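Local coordinates for aspartate aminotransferase, mitochondrial (Trypanosoma brucei brucei, PDB 4W5K), which probably transfers amino groups between L-aspartate and 2-oxoglutarate with the help of pyridoxal 5'-phosphate, working as a homodimer, at residues E49-A54 with A290-S295; S294-D299 with A304-E309; A69-E74 with C254-I259. The protein carries 1 engineered substitution. All coordinates share one frame; numbering follows the deposited sequence. Where two conformers were deposited one is given.

Contact 1 (E49-A54 with A290-S295); sequences ECVKQA and AWVVSS
Ala54 and Val292 meet with no ring between them; the flat groups here are a peptide carbonyl and a carboxylate. The methyl CB of Ala54 rests 4.0 Å from the carbonyl O of Val292, while the Glu49 carboxylate serves its own segment, its OE2 forming a salt bridge with Lys52 NZ at 2.8 Å, on the syn side and 31° out of the carboxylate plane. In this aminotransferase of the class I, fold-type I family, the contact lays the short helix 49-52 and the residues that follow it against helix 287-297. CG1 of Val292 meets three methyls, lying 3.9 Å from both CG1 and CG2 of Val51 and 4.0 Å from Ala54 CB, and the two valine side chains cross at about a right angle. A branched residue suits this place because its methyls start right at the backbone, so that two helices can pack closely. Ile296 also packs on Val51, as does Met60 of the second subunit, which ties the spot to the dimer interface. Ala54, small and aimed at the helix, lets the backbone come close, with its CA 5.5 Å from Val292 CA. Ser295 closes the contact: with OG opposite the backbone N (chi1 172°), the hydroxyl is hydrogen-bonded to Thr55 N and lies 3.7 Å from Ala54 CA.

Contact 2 (S294-D299 with A304-E309); sequences SSILKD and ALWKKE
Leu297 and Ile296 both lean on Trp306, each at a different part of it. The CD2 methyl of Leu297 approaches the six-membered part of the indole obliquely, 3.6 Å from Trp306 CZ3 and 3.9 Å from CE3 of the same ring. Ile296 instead touches the root of the side chain, its CG2 lying 4.0 Å from Trp306 CB, and there the two side chains cross at about a right angle. The tryptophan extends with CG trans to its own N (chi1 177°), which carries the broad indole away from its helix to meet Leu297. Leucine and isoleucine suit the spot because methyl groups can follow an aromatic outline without leaving a polar atom buried. The one polar atom of the indole is provided for further out: NE1 is hydrogen-bonded to Asn246 O, and Phe247 stacks on the ring, which together probably hold its rotation. Leu78 of helix 69-80 and Leu220 add more apolar cover. The turn itself is held by Asp299, whose OD2 accepts Leu302 N, and by Thr303 OG1, hydrogen-bonded to the carbonyl oxygens of Ile296 and Asp299. The whole is a helix, a very short turn and a second helix, 287-297 followed by the long 300-331, with Asp299 as the N-cap and a buried tryptophan packed between them.

Contact 3 (A69-E74 with C254-I259); sequences ASFVEE and CGALHI
Phe71 reaches from a regular helix to an extended run at Cys254, Gly255 and Ala256. The segment 69-74 keeps helical torsions throughout, with Glu73 N bonded to Ala69 O at 3.0 Å, whereas Gly255 is almost fully stretched. Its carbonyl oxygen is turned toward the ring of Phe71. Lacking a side chain, glycine keeps this stretch of strand slim, close to Gly100, a binding residue for the cofactor.

Every close approach of the two segments involves the Phe71 ring. Standing with CG anti to the backbone N (chi1 164°), it projects from the helix toward the strand and presents its far end. Gly255 O lies at the ring edge, in its plane, 3.5 Å from both CE2 and CZ of Phe71, where the weakly positive ring hydrogens suit an oxygen. Cys254 approaches obliquely at CE1 and CZ, its SG 3.5 Å from Phe71 CE1 and 4.3 Å from the ring centroid, a sulfur-aromatic contact 51° off the ring normal. Sulfur, being polarisable, suits such an approach, and the short cysteine side chain brings it there. Ala256, aimed at the helix, adds a looser touch, its CB 4.4 Å from Phe71 CE2; a methyl there allows helix and sheet to come close, and it also meets Ala75.

Strand 255-260 runs antiparallel to both its neighbours, 92-97 and 238-242, in the large mixed sheet of the fold. Helix 69-80 covers one face of it, where His258 meets Phe80 edge-to-face and is hydrogen-bonded to Ser94 and Gln241. Phe71 also packs on Ala290 and Val293 of helix 287-297 and meets the ring of Phe243. Leu257 turns the other way, onto Ala103 and Ile106 of helix 99-110.

Helix 287-297 ties the three together. Contacts 1 and 2 share Ser294 and Ser295, with about 8 Å between centres; Glu309 of contact 2 hydrogen-bonds to the start of helix 49-52, its OE2 2.8 Å from Glu49 N and its OE1 2.9 Å from Cys50 N. Contact 3 lies farther off, its centre about 15 Å and 16 Å from theirs. It is joined to both by the hydroxyls of Ser294 and Ser70, and to contact 2 by a salt bridge of 2.7 Å from Lys298 NZ to Glu74 OE2. Contact 3 comes nearest to bound pyridoxal phosphate: between nearest atoms, Gly255 is about 6 Å from it, the Trp306 side chain about 13 Å and that of Val292 about 14 Å.

Contact 1 (E49-A54 with A290-S295)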
loop_
_atom_site.group_PDB
_atom_site.type_symbol
_atom_site.label_atom_id
_atom_site.label_comp_id
_atom_site.label_asym_id
_atom_site.label_seq_id
_atom_site.Cartn_x
_atom_site.Cartn_y
_atom_site.Cartn_z
ATOM N N GLU A 49 21.002 0.025 13.136
ATOM C CA GLU A 49 21.253 -1.089 14.052
ATOM C C GLU A 49 20.007 -1.391 14.882
ATOM O O GLU A 49 19.700 -2.547 15.140
ATOM C CB GLU A 49 22.439 -0.788 14.963
ATOM C CG GLU A 49 23.747 -0.654 14.208
ATOM C CD GLU A 49 24.168 -1.957 13.577
ATOM O OE1 GLU A 49 24.101 -2.989 14.274
ATOM O OE2 GLU A 49 24.536 -1.962 12.382
ATOM N N CYS A 50 19.275 -0.354 15.277
ATOM C CA CYS A 50 18.037 -0.589 16.026
ATOM C C CYS A 50 17.014 -1.362 15.187
ATOM O O CYS A 50 16.254 -2.160 15.726
ATOM C CB CYS A 50 17.429 0.724 16.536
ATOM S SG CYS A 50 16.974 1.929 15.311
ATOM N N VAL A 51 17.000 -1.134 13.878
ATOM C CA VAL A 51 16.096 -1.868 12.992
ATOM C C VAL A 51 16.543 -3.340 12.859
ATOM O O VAL A 51 15.719 -4.251 12.863
ATOM C CB VAL A 51 16.003 -1.147 11.619
ATOM C CG1 VAL A 51 15.259 -1.967 10.591
ATOM C CG2 VAL A 51 15.274 0.203 11.798
ATOM N N LYS A 52 17.844 -3.570 12.756
ATOM C CA LYS A 52 18.367 -4.946 12.747
ATOM C C LYS A 52 17.984 -5.724 14.006
ATOM O O LYS A 52 17.723 -6.941 13.949
ATOM C CB LYS A 52 19.889 -4.930 12.604
ATOM C CG LYS A 52 20.402 -4.325 11.307
ATOM C CD LYS A 52 21.909 -4.286 11.272
ATOM C CE LYS A 52 22.434 -3.605 10.017
ATOM N NZ LYS A 52 23.906 -3.431 10.072
ATOM N N GLN A 53 17.975 -5.035 15.143
ATOM C CA GLN A 53 17.688 -5.668 16.428
ATOM C C GLN A 53 16.203 -5.720 16.777
ATOM O O GLN A 53 15.838 -6.312 17.800
ATOM C CB GLN A 53 18.436 -4.946 17.553
ATOM C CG GLN A 53 19.952 -4.964 17.413
ATOM C CD GLN A 53 20.647 -4.150 18.498
ATOM O OE1 GLN A 53 20.149 -4.024 19.618
ATOM N NE2 GLN A 53 21.808 -3.593 18.165
ATOM N N ALA A 54 15.359 -5.096 15.950
ATOM C CA ALA A 54 13.915 -5.095 16.171
ATOM C C ALA A 54 13.383 -6.519 16.087
ATOM O O ALA A 54 13.913 -7.350 15.336
ATOM C CB ALA A 54 13.197 -4.196 15.156
ATOM N N ALA A 290 5.586 -1.657 10.441
ATOM C CA ALA A 290 4.852 -1.475 11.688
ATOM C C ALA A 290 5.412 -2.334 12.812
ATOM O O ALA A 290 5.503 -1.883 13.950
ATOM C CB ALA A 290 3.343 -1.772 11.470
ATOM N N TRP A 291 5.809 -3.565 12.494
ATOM C CA TRP A 291 6.464 -4.426 13.460
ATOM C C TRP A 291 7.730 -3.787 14.016
ATOM O O TRP A 291 7.963 -3.752 15.225
ATOM C CB TRP A 291 6.861 -5.747 12.814
ATOM C CG TRP A 291 5.786 -6.762 12.672
ATOM C CD1 TRP A 291 4.606 -6.843 13.361
ATOM C CD2 TRP A 291 5.822 -7.874 11.776
ATOM N NE1 TRP A 291 3.906 -7.977 12.942
ATOM C CE2 TRP A 291 4.639 -8.614 11.972
ATOM C CE3 TRP A 291 6.752 -8.318 10.826
ATOM C CZ2 TRP A 291 4.349 -9.775 11.235
ATOM C CZ3 TRP A 291 6.469 -9.475 10.105
ATOM C CH2 TRP A 291 5.278 -10.186 10.316
ATOM N N VAL A 292 8.537 -3.282 13.095
ATOM C CA VAL A 292 9.850 -2.718 13.424
ATOM C C VAL A 292 9.713 -1.466 14.289
ATOM O O VAL A 292 10.384 -1.341 15.319
ATOM C CB VAL A 292 10.634 -2.371 12.151
ATOM C CG1 VAL A 292 11.854 -1.460 12.490
ATOM C CG2 VAL A 292 11.089 -3.638 11.454
ATOM N N VAL A 293 8.821 -0.560 13.879
ATOM C CA VAL A 293 8.688 0.716 14.593
ATOM C C VAL A 293 8.072 0.448 15.970
ATOM O O VAL A 293 8.542 0.975 16.976
ATOM C CB VAL A 293 7.877 1.716 13.774
ATOM C CG1 VAL A 293 7.501 2.947 14.606
ATOM C CG2 VAL A 293 8.698 2.167 12.555
ATOM N N SER A 294 7.065 -0.425 16.025
ATOM C CA SER A 294 6.423 -0.726 17.303
ATOM C C SER A 294 7.404 -1.382 18.290
ATOM O O SER A 294 7.430 -1.052 19.491
ATOM C CB SER A 294 5.185 -1.608 17.068
ATOM O OG SER A 294 4.596 -1.990 18.299
ATOM N N SER A 295 8.226 -2.290 17.772
ATOM C CA SER A 295 9.218 -2.993 18.564
ATOM C C SER A 295 10.249 -2.024 19.136
ATOM O O SER A 295 10.626 -2.110 20.302
ATOM C CB SER A 295 9.908 -4.047 17.710
ATOM O OG SER A 295 11.011 -4.620 18.392
#

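Contact 2 (S294-D299 with A304-E309)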
loop_
_atom_site.group_PDB
_atom_site.type_symbol
_atom_site.label_atom_id
_atom_site.label_comp_id
_atom_site.label_asym_id
_atom_site.label_seq_id
_atom_site.Cartn_x
_atom_site.Cartn_y
_atom_site.Cartn_z
ATOM N N SER A 294 7.065 -0.425 16.025
ATOM C CA SER A 294 6.423 -0.726 17.303
ATOM C C SER A 294 7.404 -1.382 18.290
ATOM O O SER A 294 7.430 -1.052 19.491
ATOM C CB SER A 294 5.185 -1.608 17.068
ATOM O OG SER A 294 4.596 -1.990 18.299
ATOM N N SER A 295 8.226 -2.290 17.772
ATOM C CA SER A 295 9.218 -2.993 18.564
ATOM C C SER A 295 10.249 -2.024 19.136
ATOM O O SER A 295 10.626 -2.110 20.302
ATOM C CB SER A 295 9.908 -4.047 17.710
ATOM O OG SER A 295 11.011 -4.620 18.392
ATOM N N ILE A 296 10.699 -1.106 18.297
ATOM C CA ILE A 296 11.729 -0.173 18.736
ATOM C C ILE A 296 11.168 0.789 19.768
ATOM O O ILE A 296 11.776 0.988 20.810
ATOM C CB ILE A 296 12.332 0.602 17.560
ATOM C CG1 ILE A 296 13.207 -0.332 16.717
ATOM C CG2 ILE A 296 13.149 1.782 18.070
ATOM C CD1 ILE A 296 13.626 0.237 15.343
ATOM N N LEU A 297 9.994 1.354 19.507
ATOM C CA LEU A 297 9.476 2.418 20.367
ATOM C C LEU A 297 8.978 1.888 21.713
ATOM O O LEU A 297 8.923 2.631 22.693
ATOM C CB LEU A 297 8.367 3.187 19.657
ATOM C CG LEU A 297 8.865 4.046 18.491
ATOM C CD1 LEU A 297 7.678 4.691 17.758
ATOM C CD2 LEU A 297 9.921 5.096 18.964
ATOM N N LYS A 298 8.654 0.599 21.783
ATOM C CA LYS A 298 8.262 0.019 23.077
ATOM C C LYS A 298 9.436 -0.516 23.908
ATOM O O LYS A 298 9.247 -0.991 25.029
ATOM C CB LYS A 298 7.222 -1.097 22.862
ATOM C CG LYS A 298 5.864 -0.528 22.439
ATOM C CD LYS A 298 4.850 -1.602 22.099
ATOM C CE LYS A 298 3.539 -1.363 22.853
ATOM N NZ LYS A 298 2.886 -0.053 22.516
ATOM N N ASP A 299 10.648 -0.437 23.374
ATOM C CA ASP A 299 11.801 -0.952 24.077
ATOM C C ASP A 299 12.770 0.185 24.409
ATOM O O ASP A 299 13.318 0.787 23.500
ATOM C CB ASP A 299 12.503 -2.013 23.236
ATOM C CG ASP A 299 13.650 -2.685 23.983
ATOM O OD1 ASP A 299 13.412 -3.726 24.623
ATOM O OD2 ASP A 299 14.790 -2.183 23.942
ATOM N N ALA A 304 16.617 4.228 22.809
ATOM C CA ALA A 304 17.844 4.976 23.050
ATOM C C ALA A 304 18.815 4.839 21.868
ATOM O O ALA A 304 19.451 5.808 21.459
ATOM C CB ALA A 304 18.503 4.496 24.350
ATOM N N LEU A 305 18.930 3.624 21.336
ATOM C CA LEU A 305 19.812 3.359 20.210
ATOM C C LEU A 305 19.352 4.124 18.985
ATOM O O LEU A 305 20.153 4.783 18.313
ATOM C CB LEU A 305 19.870 1.858 19.906
ATOM C CG LEU A 305 20.725 1.464 18.698
ATOM C CD1 LEU A 305 22.143 2.057 18.800
ATOM C CD2 LEU A 305 20.773 -0.050 18.556
ATOM N N TRP A 306 18.053 4.035 18.704
ATOM C CA TRP A 306 17.464 4.802 17.613
ATOM C C TRP A 306 17.797 6.300 17.710
ATOM O O TRP A 306 18.199 6.915 16.719
ATOM C CB TRP A 306 15.947 4.588 17.582
ATOM C CG TRP A 306 15.235 5.380 16.539
ATOM C CD1 TRP A 306 15.488 5.404 15.191
ATOM C CD2 TRP A 306 14.115 6.253 16.752
ATOM N NE1 TRP A 306 14.584 6.235 14.561
ATOM C CE2 TRP A 306 13.749 6.779 15.499
ATOM C CE3 TRP A 306 13.393 6.639 17.887
ATOM C CZ2 TRP A 306 12.668 7.669 15.337
ATOM C CZ3 TRP A 306 12.341 7.534 17.732
ATOM C CH2 TRP A 306 11.994 8.043 16.466
ATOM N N LYS A 307 17.629 6.880 18.892
ATOM C CA LYS A 307 17.921 8.307 19.063
ATOM C C LYS A 307 19.387 8.637 18.757
ATOM O O LYS A 307 19.672 9.665 18.149
ATOM C CB LYS A 307 17.553 8.753 20.479
ATOM C CG LYS A 307 16.026 8.843 20.701
ATOM C CD LYS A 307 15.721 9.221 22.144
ATOM C CE LYS A 307 14.224 9.399 22.401
ATOM N NZ LYS A 307 13.967 9.551 23.869
ATOM N N LYS A 308 20.302 7.751 19.144
ATOM C CA LYS A 308 21.717 7.935 18.829
ATOM C C LYS A 308 21.938 7.901 17.313
ATOM O O LYS A 308 22.686 8.729 16.765
ATOM C CB LYS A 308 22.574 6.868 19.532
ATOM C CG LYS A 308 24.047 6.973 19.237
ATOM C CD LYS A 308 24.828 5.803 19.847
ATOM C CE LYS A 308 24.960 4.670 18.844
ATOM N NZ LYS A 308 25.665 3.480 19.412
ATOM N N GLU A 309 21.269 6.967 16.636
ATOM C CA GLU A 309 21.428 6.835 15.198
ATOM C C GLU A 309 20.799 8.004 14.446
ATOM O O GLU A 309 21.331 8.439 13.418
ATOM C CB GLU A 309 20.844 5.491 14.727
ATOM C CG GLU A 309 21.601 4.312 15.353
ATOM C CD GLU A 309 21.282 2.959 14.712
ATOM O OE1 GLU A 309 20.237 2.365 15.063
ATOM O OE2 GLU A 309 22.103 2.483 13.889
#

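Contact 3 (A69-E74 with C254-I259)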
loop_
_atom_site.group_PDB
_atom_site.type_symbol
_atom_site.label_atom_id
_atom_site.label_comp_id
_atom_site.label_asym_id
_atom_site.label_seq_id
_atom_site.Cartn_x
_atom_site.Cartn_y
_atom_site.Cartn_z
ATOM N N ALA A 69 -2.356 -2.091 15.962
ATOM C CA ALA A 69 -2.819 -1.139 16.977
ATOM C C ALA A 69 -1.678 -0.563 17.818
ATOM O O ALA A 69 -1.667 0.641 18.115
ATOM C CB ALA A 69 -3.841 -1.797 17.889
ATOM N N SER A 70 -0.723 -1.404 18.204
ATOM C CA SER A 70 0.397 -0.915 19.017
ATOM C C SER A 70 1.266 0.055 18.220
ATOM O O SER A 70 1.787 1.031 18.771
ATOM C CB SER A 70 1.246 -2.065 19.547
ATOM O OG SER A 70 1.857 -2.802 18.506
ATOM N N PHE A 71 1.441 -0.221 16.935
ATOM C CA PHE A 71 2.186 0.708 16.066
ATOM C C PHE A 71 1.492 2.066 16.021
ATOM O O PHE A 71 2.123 3.120 16.140
ATOM C CB PHE A 71 2.313 0.141 14.641
ATOM C CG PHE A 71 2.703 1.157 13.612
ATOM C CD1 PHE A 71 4.035 1.563 13.482
ATOM C CD2 PHE A 71 1.742 1.741 12.796
ATOM C CE1 PHE A 71 4.391 2.517 12.523
ATOM C CE2 PHE A 71 2.080 2.694 11.845
ATOM C CZ PHE A 71 3.420 3.101 11.716
ATOM N N VAL A 72 0.182 2.049 15.816
ATOM C CA VAL A 72 -0.532 3.320 15.700
ATOM C C VAL A 72 -0.421 4.119 17.003
ATOM O O VAL A 72 -0.201 5.330 16.975
ATOM C CB VAL A 72 -2.016 3.103 15.314
ATOM C CG1 VAL A 72 -2.773 4.446 15.335
ATOM C CG2 VAL A 72 -2.109 2.448 13.929
ATOM N N GLU A 73 -0.579 3.438 18.135
ATOM C CA GLU A 73 -0.430 4.072 19.440
ATOM C C GLU A 73 0.957 4.708 19.621
ATOM O O GLU A 73 1.061 5.860 20.081
ATOM C CB GLU A 73 -0.678 3.042 20.540
ATOM C CG GLU A 73 -0.605 3.583 21.946
ATOM C CD GLU A 73 -1.081 2.567 22.961
ATOM O OE1 GLU A 73 -0.693 2.678 24.140
ATOM O OE2 GLU A 73 -1.848 1.656 22.569
ATOM N N GLU A 74 2.009 3.969 19.266
ATOM C CA GLU A 74 3.373 4.505 19.381
ATOM C C GLU A 74 3.617 5.659 18.394
ATOM O O GLU A 74 4.299 6.627 18.737
ATOM C CB GLU A 74 4.424 3.409 19.163
ATOM C CG GLU A 74 4.473 2.329 20.256
ATOM C CD GLU A 74 4.553 2.891 21.664
ATOM O OE1 GLU A 74 5.487 3.680 21.949
ATOM O OE2 GLU A 74 3.685 2.526 22.492
ATOM N N CYS A 254 5.943 2.578 5.412
ATOM C CA CYS A 254 5.460 2.668 6.771
ATOM C C CYS A 254 5.238 4.128 7.139
ATOM O O CYS A 254 6.176 4.932 7.075
ATOM C CB CYS A 254 6.471 2.037 7.730
ATOM S SG CYS A 254 5.957 1.995 9.437
ATOM N N GLY A 255 4.001 4.455 7.483
ATOM C CA GLY A 255 3.670 5.793 7.987
ATOM C C GLY A 255 2.395 5.766 8.816
ATOM O O GLY A 255 1.805 4.686 9.034
ATOM N N ALA A 256 1.980 6.941 9.293
ATOM C CA ALA A 256 0.697 7.067 9.994
ATOM C C ALA A 256 0.051 8.411 9.652
ATOM O O ALA A 256 0.720 9.370 9.265
ATOM C CB ALA A 256 0.892 6.935 11.528
ATOM N N LEU A 257 -1.259 8.441 9.815
ATOM C CA LEU A 257 -2.097 9.609 9.606
ATOM C C LEU A 257 -2.820 9.934 10.902
ATOM O O LEU A 257 -3.318 9.029 11.565
ATOM C CB LEU A 257 -3.092 9.332 8.476
ATOM C CG LEU A 257 -4.216 10.348 8.281
ATOM C CD1 LEU A 257 -3.638 11.698 7.854
ATOM C CD2 LEU A 257 -5.132 9.830 7.204
ATOM N N HIS A 258 -2.910 11.224 11.258
ATOM C CA HIS A 258 -3.560 11.648 12.500
ATOM C C HIS A 258 -4.474 12.815 12.185
ATOM O O HIS A 258 -4.035 13.732 11.484
ATOM C CB HIS A 258 -2.526 12.097 13.551
ATOM C CG HIS A 258 -1.427 11.105 13.768
ATOM N ND1 HIS A 258 -1.599 9.937 14.485
ATOM C CD2 HIS A 258 -0.129 11.123 13.375
ATOM C CE1 HIS A 258 -0.451 9.277 14.519
ATOM N NE2 HIS A 258 0.455 9.974 13.847
ATOM N N ILE A 259 -5.717 12.768 12.654
ATOM C CA ILE A 259 -6.614 13.919 12.570
ATOM C C ILE A 259 -7.180 14.250 13.945
ATOM O O ILE A 259 -7.891 13.453 14.549
ATOM C CB ILE A 259 -7.816 13.701 11.598
ATOM C CG1 ILE A 259 -7.347 13.200 10.217
ATOM C CG2 ILE A 259 -8.671 14.995 11.522
ATOM C CD1 ILE A 259 -7.423 11.665 10.081
#